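Long-range contact in caprin-2 (PDB 4OUS), which probably takes part in canonical Wnt signalling, to which its trimeric, calcium-binding C1q domain is linked: residues F55-A63 with L110-Y118. The protein carries 1 engineered substitution. Numbering follows the deposited sequence.
Sequences FIFHILKLA and LRLHRGAIY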
ATOM      1  N   PHE A  55       2.967  -5.548  -7.590  1.00  5.68           N
ATOM      2  CA  PHE A  55       1.506  -5.531  -7.493  1.00  5.62           C
ATOM      3  C   PHE A  55       1.071  -4.910  -6.183  1.00  5.12           C
ATOM      4  O   PHE A  55       1.722  -5.106  -5.161  1.00  5.83           O
ATOM      5  CB  PHE A  55       0.937  -6.945  -7.603  1.00  6.08           C
ATOM      6  CG  PHE A  55       1.244  -7.587  -8.907  1.00  5.90           C
ATOM      7  CD1 PHE A  55       2.373  -8.380  -9.054  1.00  6.75           C
ATOM      8  CD2 PHE A  55       0.454  -7.335 -10.014  1.00  6.37           C
ATOM      9  CE1 PHE A  55       2.693  -8.933 -10.277  1.00  6.70           C
ATOM     10  CE2 PHE A  55       0.767  -7.884 -11.234  1.00  7.13           C
ATOM     11  CZ  PHE A  55       1.891  -8.685 -11.371  1.00  6.69           C
ATOM     12  N   ILE A  56      -0.039  -4.178  -6.213  1.00  5.57           N
ATOM     13  CA  ILE A  56      -0.626  -3.571  -5.025  1.00  5.28           C
ATOM     14  C   ILE A  56      -2.145  -3.708  -5.139  1.00  5.13           C
ATOM     15  O   ILE A  56      -2.701  -3.577  -6.240  1.00  5.59           O
ATOM     16  CB  ILE A  56      -0.248  -2.068  -4.883  1.00  6.70           C
ATOM     17  CG1 ILE A  56       1.248  -1.824  -5.092  1.00  9.13           C
ATOM     18  CG2 ILE A  56      -0.719  -1.515  -3.542  1.00  7.95           C
ATOM     19  CD1 ILE A  56       1.636  -0.354  -5.076  1.00 12.09           C
ATOM     20  N   PHE A  57      -2.840  -3.957  -4.032  1.00  4.94           N
ATOM     21  CA  PHE A  57      -4.294  -3.967  -4.065  1.00  4.94           C
ATOM     22  C   PHE A  57      -4.867  -3.447  -2.761  1.00  4.61           C
ATOM     23  O   PHE A  57      -4.253  -3.578  -1.700  1.00  4.90           O
ATOM     24  CB  PHE A  57      -4.843  -5.370  -4.382  1.00  6.01           C
ATOM     25  CG  PHE A  57      -4.550  -6.413  -3.339  1.00  5.96           C
ATOM     26  CD1 PHE A  57      -5.430  -6.628  -2.288  1.00  7.30           C
ATOM     27  CD2 PHE A  57      -3.424  -7.213  -3.428  1.00  7.82           C
ATOM     28  CE1 PHE A  57      -5.181  -7.604  -1.333  1.00  8.71           C
ATOM     29  CE2 PHE A  57      -3.178  -8.191  -2.471  1.00  9.32           C
ATOM     30  CZ  PHE A  57      -4.059  -8.385  -1.433  1.00  9.78           C
ATOM     31  N   HIS A  58      -6.059  -2.862  -2.865  1.00  4.76           N
ATOM     32  CA  HIS A  58      -6.822  -2.333  -1.744  1.00  5.33           C
ATOM     33  C   HIS A  58      -8.274  -2.689  -1.994  1.00  5.36           C
ATOM     34  O   HIS A  58      -8.846  -2.197  -2.970  1.00  6.62           O
ATOM     35  CB  HIS A  58      -6.682  -0.812  -1.635  1.00  6.48           C
ATOM     36  CG  HIS A  58      -5.338  -0.350  -1.176  1.00  6.12           C
ATOM     37  ND1 HIS A  58      -4.269  -0.155  -2.024  1.00  6.91           N
ATOM     38  CD2 HIS A  58      -4.904  -0.033   0.065  1.00  7.39           C
ATOM     39  CE1 HIS A  58      -3.231   0.258  -1.317  1.00  8.04           C
ATOM     40  NE2 HIS A  58      -3.590   0.345  -0.050  1.00  8.89           N
ATOM     41  N   ILE A  59      -8.876  -3.524  -1.150  1.00  5.50           N
ATOM     42  CA  ILE A  59     -10.236  -3.985  -1.401  1.00  5.84           C
ATOM     43  C   ILE A  59     -11.133  -3.639  -0.213  1.00  5.39           C
ATOM     44  O   ILE A  59     -10.866  -4.065   0.907  1.00  6.30           O
ATOM     45  CB  ILE A  59     -10.271  -5.505  -1.664  1.00  6.82           C
ATOM     46  CG1 ILE A  59      -9.297  -5.910  -2.788  1.00  7.53           C
ATOM     47  CG2 ILE A  59     -11.686  -5.957  -1.966  1.00  7.22           C
ATOM     48  CD1 ILE A  59      -9.620  -5.352  -4.152  1.00  8.01           C
ATOM     49  N   LEU A  60     -12.186  -2.863  -0.452  1.00  5.71           N
ATOM     50  CA  LEU A  60     -13.116  -2.481   0.603  1.00  5.95           C
ATOM     51  C   LEU A  60     -14.230  -3.516   0.697  1.00  5.89           C
ATOM     52  O   LEU A  60     -14.843  -3.854  -0.322  1.00  6.65           O
ATOM     53  CB  LEU A  60     -13.702  -1.095   0.326  1.00  6.89           C
ATOM     54  CG  LEU A  60     -14.489  -0.462   1.474  1.00  7.23           C
ATOM     55  CD1 LEU A  60     -13.545   0.002   2.574  1.00 10.18           C
ATOM     56  CD2 LEU A  60     -15.360   0.687   0.981  1.00  9.54           C
ATOM     57  N   LYS A  61     -14.500  -4.018   1.900  1.00  6.46           N
ATOM     58  CA  LYS A  61     -15.564  -5.006   2.073  1.00  6.92           C
ATOM     59  C   LYS A  61     -16.926  -4.364   2.252  1.00  6.84           C
ATOM     60  O   LYS A  61     -17.030  -3.218   2.695  1.00  7.93           O
ATOM     61  CB  LYS A  61     -15.277  -5.915   3.269  1.00  7.66           C
ATOM     62  CG  LYS A  61     -15.460  -5.265   4.638  1.00  7.67           C
ATOM     63  CD  LYS A  61     -14.976  -6.159   5.790  1.00  8.26           C
ATOM     64  CE  LYS A  61     -15.721  -7.487   5.879  1.00  9.08           C
ATOM     65  NZ  LYS A  61     -17.153  -7.306   6.230  1.00  9.56           N
ATOM     66  N   LEU A  62     -17.970  -5.114   1.911  1.00  8.12           N
ATOM     67  CA  LEU A  62     -19.324  -4.734   2.288  1.00  8.32           C
ATOM     68  C   LEU A  62     -19.451  -4.753   3.805  1.00  8.99           C
ATOM     69  O   LEU A  62     -18.789  -5.537   4.501  1.00  9.62           O
ATOM     70  CB  LEU A  62     -20.365  -5.672   1.675  1.00  8.77           C
ATOM     71  CG  LEU A  62     -20.457  -5.721   0.150  1.00  9.59           C
ATOM     72  CD1 LEU A  62     -21.689  -6.502  -0.282  1.00 10.97           C
ATOM     73  CD2 LEU A  62     -20.491  -4.324  -0.427  1.00 10.88           C
ATOM     74  N   ALA A  63     -20.335  -3.900   4.303  1.00 10.12           N
ATOM     75  CA  ALA A  63     -20.610  -3.806   5.728  1.00 11.18           C
ATOM     76  C   ALA A  63     -21.587  -4.903   6.136  1.00 10.34           C
ATOM     77  O   ALA A  63     -22.755  -4.643   6.447  1.00 14.25           O
ATOM     78  CB  ALA A  63     -21.153  -2.431   6.078  1.00 14.40           C
ATOM     79  N   LEU A 110      -6.564 -11.489  -8.449  1.00  5.95           N
ATOM     80  CA  LEU A 110      -7.049 -11.508  -7.078  1.00  5.96           C
ATOM     81  C   LEU A 110      -8.214 -12.468  -6.936  1.00  5.39           C
ATOM     82  O   LEU A 110      -9.138 -12.486  -7.759  1.00  6.56           O
ATOM     83  CB  LEU A 110      -7.484 -10.120  -6.622  1.00  6.14           C
ATOM     84  CG  LEU A 110      -6.413  -9.032  -6.608  1.00  6.59           C
ATOM     85  CD1 LEU A 110      -7.015  -7.722  -6.131  1.00  7.70           C
ATOM     86  CD2 LEU A 110      -5.232  -9.409  -5.746  1.00  9.48           C
ATOM     87  N   ARG A 111      -8.159 -13.262  -5.875  1.00  5.96           N
ATOM     88  CA  ARG A 111      -9.206 -14.200  -5.526  1.00  6.51           C
ATOM     89  C   ARG A 111      -9.969 -13.708  -4.302  1.00  5.96           C
ATOM     90  O   ARG A 111      -9.367 -13.365  -3.276  1.00  6.34           O
ATOM     91  CB  ARG A 111      -8.617 -15.584  -5.244  1.00  6.42           C
ATOM     92  CG  ARG A 111      -9.670 -16.645  -4.985  1.00  7.96           C
ATOM     93  CD  ARG A 111      -9.063 -18.023  -4.894  1.00  8.55           C
ATOM     94  NE  ARG A 111      -8.314 -18.201  -3.660  1.00  8.08           N
ATOM     95  CZ  ARG A 111      -7.807 -19.368  -3.275  1.00  9.75           C
ATOM     96  NH1 ARG A 111      -7.968 -20.442  -4.038  1.00 12.26           N
ATOM     97  NH2 ARG A 111      -7.147 -19.464  -2.130  1.00 12.18           N
ATOM     98  N   LEU A 112     -11.295 -13.694  -4.418  1.00  5.98           N
ATOM     99  CA  LEU A 112     -12.176 -13.466  -3.293  1.00  6.35           C
ATOM    100  C   LEU A 112     -12.371 -14.800  -2.598  1.00  5.90           C
ATOM    101  O   LEU A 112     -13.137 -15.640  -3.063  1.00  7.32           O
ATOM    102  CB  LEU A 112     -13.509 -12.879  -3.757  1.00  6.10           C
ATOM    103  CG  LEU A 112     -14.529 -12.595  -2.662  1.00  6.62           C
ATOM    104  CD1 LEU A 112     -13.974 -11.636  -1.628  1.00  7.33           C
ATOM    105  CD2 LEU A 112     -15.813 -12.051  -3.266  1.00  7.58           C
ATOM    106  N   HIS A 113     -11.618 -15.036  -1.536  1.00  6.27           N
ATOM    107  CA  HIS A 113     -11.724 -16.299  -0.826  1.00  6.49           C
ATOM    108  C   HIS A 113     -13.056 -16.367  -0.076  1.00  5.92           C
ATOM    109  O   HIS A 113     -13.836 -17.297  -0.277  1.00  7.83           O
ATOM    110  CB  HIS A 113     -10.540 -16.476   0.119  1.00  7.01           C
ATOM    111  CG  HIS A 113     -10.699 -17.623   1.060  1.00  8.23           C
ATOM    112  ND1 HIS A 113     -10.840 -18.925   0.629  1.00 10.64           N
ATOM    113  CD2 HIS A 113     -10.775 -17.661   2.410  1.00  9.12           C
ATOM    114  CE1 HIS A 113     -10.985 -19.717   1.679  1.00 11.43           C
ATOM    115  NE2 HIS A 113     -10.943 -18.976   2.771  1.00 12.62           N
ATOM    116  N   ARG A 114     -13.308 -15.363   0.763  1.00  6.72           N
ATOM    117  CA  ARG A 114     -14.562 -15.204   1.493  1.00  6.70           C
ATOM    118  C   ARG A 114     -14.890 -13.728   1.581  1.00  6.46           C
ATOM    119  O   ARG A 114     -13.996 -12.883   1.505  1.00  7.20           O
ATOM    120  CB  ARG A 114     -14.475 -15.799   2.905  1.00  8.33           C
ATOM    121  CG  ARG A 114     -14.331 -17.318   2.957  1.00  9.75           C
ATOM    122  CD  ARG A 114     -14.415 -17.853   4.392  1.00 10.02           C
ATOM    123  NE  ARG A 114     -15.696 -17.481   4.995  1.00 10.30           N
ATOM    124  CZ  ARG A 114     -15.870 -17.088   6.255  1.00  9.90           C
ATOM    125  NH1 ARG A 114     -14.846 -17.036   7.098  1.00 12.54           N
ATOM    126  NH2 ARG A 114     -17.077 -16.730   6.663  1.00 11.08           N
ATOM    127  N   GLY A 115     -16.170 -13.425   1.771  1.00  7.50           N
ATOM    128  CA  GLY A 115     -16.611 -12.059   1.951  1.00  8.09           C
ATOM    129  C   GLY A 115     -17.210 -11.482   0.690  1.00  7.03           C
ATOM    130  O   GLY A 115     -17.502 -12.203  -0.272  1.00  8.82           O
ATOM    131  N   ALA A 116     -17.411 -10.172   0.703  1.00  7.39           N
ATOM    132  CA  ALA A 116     -18.035  -9.469  -0.404  1.00  7.98           C
ATOM    133  C   ALA A 116     -17.403  -8.091  -0.525  1.00  6.74           C
ATOM    134  O   ALA A 116     -16.994  -7.498   0.478  1.00  8.09           O
ATOM    135  CB  ALA A 116     -19.542  -9.359  -0.204  1.00  9.53           C
ATOM    136  N   ILE A 117     -17.325  -7.595  -1.756  1.00  7.07           N
ATOM    137  CA  ILE A 117     -16.573  -6.393  -2.092  1.00  6.82           C
ATOM    138  C   ILE A 117     -17.470  -5.214  -2.444  1.00  6.58           C
ATOM    139  O   ILE A 117     -18.429  -5.364  -3.201  1.00  7.63           O
ATOM    140  CB  ILE A 117     -15.629  -6.675  -3.283  1.00  7.14           C
ATOM    141  CG1 ILE A 117     -14.658  -7.800  -2.915  1.00  7.48           C
ATOM    142  CG2 ILE A 117     -14.901  -5.408  -3.734  1.00  7.98           C
ATOM    143  CD1 ILE A 117     -13.760  -8.249  -4.048  1.00  8.43           C
ATOM    144  N   TYR A 118     -17.129  -4.042  -1.913  1.00  6.62           N
ATOM    145  CA  TYR A 118     -17.805  -2.803  -2.237  1.00  7.07           C
ATOM    146  C   TYR A 118     -17.274  -2.170  -3.512  1.00  6.41           C
ATOM    147  O   TYR A 118     -16.069  -1.909  -3.637  1.00  7.88           O
ATOM    148  CB  TYR A 118     -17.648  -1.809  -1.085  1.00  7.89           C
ATOM    149  CG  TYR A 118     -18.451  -0.550  -1.282  1.00  8.68           C
ATOM    150  CD1 TYR A 118     -19.800  -0.515  -0.959  1.00 10.53           C
ATOM    151  CD2 TYR A 118     -17.871   0.598  -1.810  1.00  8.71           C
ATOM    152  CE1 TYR A 118     -20.549   0.631  -1.148  1.00 13.09           C
ATOM    153  CE2 TYR A 118     -18.613   1.747  -2.002  1.00 10.58           C
ATOM    154  CZ  TYR A 118     -19.948   1.759  -1.669  1.00 11.12           C
ATOM    155  OH  TYR A 118     -20.689   2.905  -1.855  1.00 15.33           O
TER
HETATM  156  O   HOH W   1     -17.452  -9.114   3.505  1.00 11.38           O
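Between the two sheets, L110 lays CD2 over one face of the F57 ring, a CH-pi contact 4.0 Å from the centroid, while its other methyl, CD1, packs 3.6 Å from F57 CB. The phenylalanine ring swings between its own backbone N and carbonyl carbon (chi1 65°), which turns its face toward L110 CD2. I59 reaches L110 tip to tip through CD1, and its CG2 branch meets I117 CG1 at 3.6 Å. I70, L72 and F127 add further apolar side chains to this tightly packed, buried end.

Beyond the strand 107-114 the chain crosses to the opposite sheet, and backbone takes over. Y118 N gives L60 O a nearly straight hydrogen bond (2.8 Å), and L62 N binds A116 O from above the carbonyl plane; these two flank the single K61–I117 bridge. L62 lies on the more solvent-accessible side, though its methyls still pack closely, CD1 against A116 CB at 3.6 Å and CD2 near Y118 CA and the edge of its ring. With an alanine here, A116 CB and the Y118 ring edge would probably be left without their leucine methyls, opening a gap at this partly exposed margin. K61 NZ is bonded to V66 O and L62 O, and a water that accepts a hydrogen bond from A116 N also takes a weak one from this amine.

Apolar packing between two facing antiparallel sheets, here joined by the bridge at K61, is typical of the jelly-roll beta sandwich of the C1q/TNF fold.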